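Local coordinates for protein inosine-uridine preferring nucleoside hydrolase (Gardnerella vaginalis 315-A, PDB 6BA1) that belongs to the nucleoside hydrolase family, with a mixed beta sheet, many helices and a bound calcium ion, at residues A[267-272]-A[281-286]. Residues are numbered along the deposited sequence; the frame is centred on the assembly and turned at random.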
loop_
_atom_site.group_PDB
_atom_site.type_symbol
_atom_site.label_atom_id
_atom_site.label_comp_id
_atom_site.label_asym_id
_atom_site.label_seq_id
_atom_site.Cartn_x
_atom_site.Cartn_y
_atom_site.Cartn_z
ATOM N N ASN A 267 -3.163 -7.080 7.977
ATOM C CA ASN A 267 -3.742 -6.431 9.150
ATOM C C ASN A 267 -3.652 -4.914 8.967
ATOM O O ASN A 267 -2.565 -4.377 8.772
ATOM C CB ASN A 267 -3.029 -6.875 10.432
ATOM C CG ASN A 267 -3.348 -8.310 10.813
ATOM O OD1 ASN A 267 -4.450 -8.612 11.264
ATOM N ND2 ASN A 267 -2.383 -9.201 10.651
ATOM N N MET A 268 -4.803 -4.245 9.035
ATOM C CA MET A 268 -4.951 -2.840 8.646
ATOM C C MET A 268 -5.343 -1.925 9.801
ATOM O O MET A 268 -5.710 -2.375 10.884
ATOM C CB MET A 268 -6.024 -2.719 7.570
ATOM C CG MET A 268 -5.643 -3.289 6.219
ATOM S SD MET A 268 -4.603 -2.196 5.262
ATOM C CE MET A 268 -5.643 -0.755 5.086
ATOM N N GLN A 269 -5.248 -0.629 9.530
ATOM C CA GLN A 269 -5.706 0.428 10.423
ATOM C C GLN A 269 -6.119 1.621 9.577
ATOM O O GLN A 269 -5.956 1.610 8.355
ATOM C CB GLN A 269 -4.596 0.846 11.399
ATOM C CG GLN A 269 -3.301 1.336 10.737
ATOM C CD GLN A 269 -2.356 2.042 11.690
ATOM O OE1 GLN A 269 -1.656 1.410 12.473
ATOM N NE2 GLN A 269 -2.316 3.361 11.613
ATOM N N VAL A 270 -6.653 2.642 10.230
ATOM C CA VAL A 270 -6.865 3.934 9.602
ATOM C C VAL A 270 -6.193 4.969 10.475
ATOM O O VAL A 270 -6.283 4.915 11.702
ATOM C CB VAL A 270 -8.359 4.267 9.414
ATOM C CG1 VAL A 270 -8.545 5.673 8.849
ATOM C CG2 VAL A 270 -9.014 3.233 8.508
ATOM N N ASP A 271 -5.501 5.898 9.829
ATOM C CA ASP A 271 -4.753 6.923 10.536
ATOM C C ASP A 271 -5.731 7.935 11.110
ATOM O O ASP A 271 -6.617 8.422 10.407
ATOM C CB ASP A 271 -3.727 7.601 9.617
ATOM C CG ASP A 271 -2.486 6.744 9.350
ATOM O OD1 ASP A 271 -2.378 5.615 9.862
ATOM O OD2 ASP A 271 -1.603 7.223 8.615
ATOM N N VAL A 272 -5.571 8.207 12.399
ATOM C CA VAL A 272 -6.440 9.109 13.142
ATOM C C VAL A 272 -5.703 10.391 13.567
ATOM O O VAL A 272 -6.256 11.480 13.421
ATOM C CB VAL A 272 -7.027 8.373 14.370
ATOM C CG1 VAL A 272 -7.826 9.317 15.265
ATOM C CG2 VAL A 272 -7.885 7.201 13.910
ATOM N N ILE A 281 -4.079 2.155 5.797
ATOM C CA ILE A 281 -2.693 1.700 5.780
ATOM C C ILE A 281 -2.500 0.514 6.726
ATOM O O ILE A 281 -3.233 0.376 7.697
ATOM C CB ILE A 281 -1.751 2.871 6.157
ATOM C CG1 ILE A 281 -0.297 2.569 5.776
ATOM C CG2 ILE A 281 -1.858 3.239 7.636
ATOM C CD1 ILE A 281 -0.062 2.521 4.279
ATOM N N GLY A 282 -1.529 -0.346 6.425
ATOM C CA GLY A 282 -1.225 -1.486 7.276
ATOM C C GLY A 282 -0.688 -1.093 8.642
ATOM O O GLY A 282 0.084 -0.144 8.763
ATOM N N ASP A 283 -1.110 -1.822 9.668
ATOM C CA ASP A 283 -0.592 -1.627 11.013
ATOM C C ASP A 283 0.686 -2.428 11.120
ATOM O O ASP A 283 0.686 -3.639 10.865
ATOM C CB ASP A 283 -1.600 -2.083 12.080
ATOM C CG ASP A 283 -1.170 -1.718 13.500
ATOM O OD1 ASP A 283 -1.712 -2.314 14.451
ATOM O OD2 ASP A 283 -0.295 -0.843 13.678
ATOM N N VAL A 284 1.764 -1.748 11.503
ATOM C CA VAL A 284 3.087 -2.374 11.604
ATOM C C VAL A 284 3.074 -3.380 12.740
ATOM O O VAL A 284 3.594 -4.486 12.595
ATOM C CB VAL A 284 4.225 -1.361 11.870
ATOM C CG1 VAL A 284 5.586 -2.030 11.705
ATOM C CG2 VAL A 284 4.130 -0.171 10.936
ATOM N N THR A 285 2.469 -2.981 13.856
ATOM C CA THR A 285 2.297 -3.820 15.042
ATOM C C THR A 285 1.850 -5.237 14.711
ATOM O O THR A 285 2.361 -6.199 15.283
ATOM C CB THR A 285 1.252 -3.226 16.003
ATOM O OG1 THR A 285 1.318 -1.800 15.951
ATOM C CG2 THR A 285 1.486 -3.700 17.438
ATOM N N ARG A 286 0.897 -5.349 13.784
ATOM C CA ARG A 286 0.346 -6.642 13.384
ATOM C C ARG A 286 0.861 -7.103 12.006
ATOM O O ARG A 286 0.172 -7.838 11.296
ATOM C CB ARG A 286 -1.191 -6.586 13.416
ATOM C CG ARG A 286 -1.773 -5.910 14.667
ATOM C CD ARG A 286 -3.238 -6.246 14.919
ATOM N NE ARG A 286 -4.118 -5.973 13.766
ATOM C CZ ARG A 286 -4.546 -4.762 13.383
ATOM N NH1 ARG A 286 -4.182 -3.641 14.029
ATOM N NH2 ARG A 286 -5.342 -4.664 12.328
#
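Met268 O receives NH2 of Arg286 at 2.7 Å with an N-H...O angle of 153°, the carbonyl oxygen lying at the guanidinium edge, about 16° out of its plane. The arginine chain bends at chi3 (-54°), and NH1 reaches back along its own segment to form a salt bridge to Asp283 OD1 at 2.8 Å. Asn267 crosses this side chain roughly at a right angle, its CB 3.5 Å from Arg286 CB. The amide is held chiefly outside the contact, ND2 by Val291 O and OD1 by Thr293 N; its bond to Arg286 O is weak.

Next to it, strands 268-270 and 280-282 pair as an antiparallel hairpin. Gln269 and Ile281 form the hydrogen-bonded pair, with Gln269 N to Ile281 O at 2.9 Å and Ile281 N to Gln269 O at 3.2 Å; beyond the non-hydrogen-bonded pair Met268-Gly282, Asp283 N donates to Asn267 O. The side chains of Gln269 and Ile281 run alongside each other, and Ile162 of the second subunit packs on Ile281. Met268 bends at chi2 and chi3, bringing CE near Ile281 N. Asp283 probably balances the guanidinium charge; its carboxylate and Met268 O together probably fix the group's rotation, tying residues 283-286 to strand 268-270.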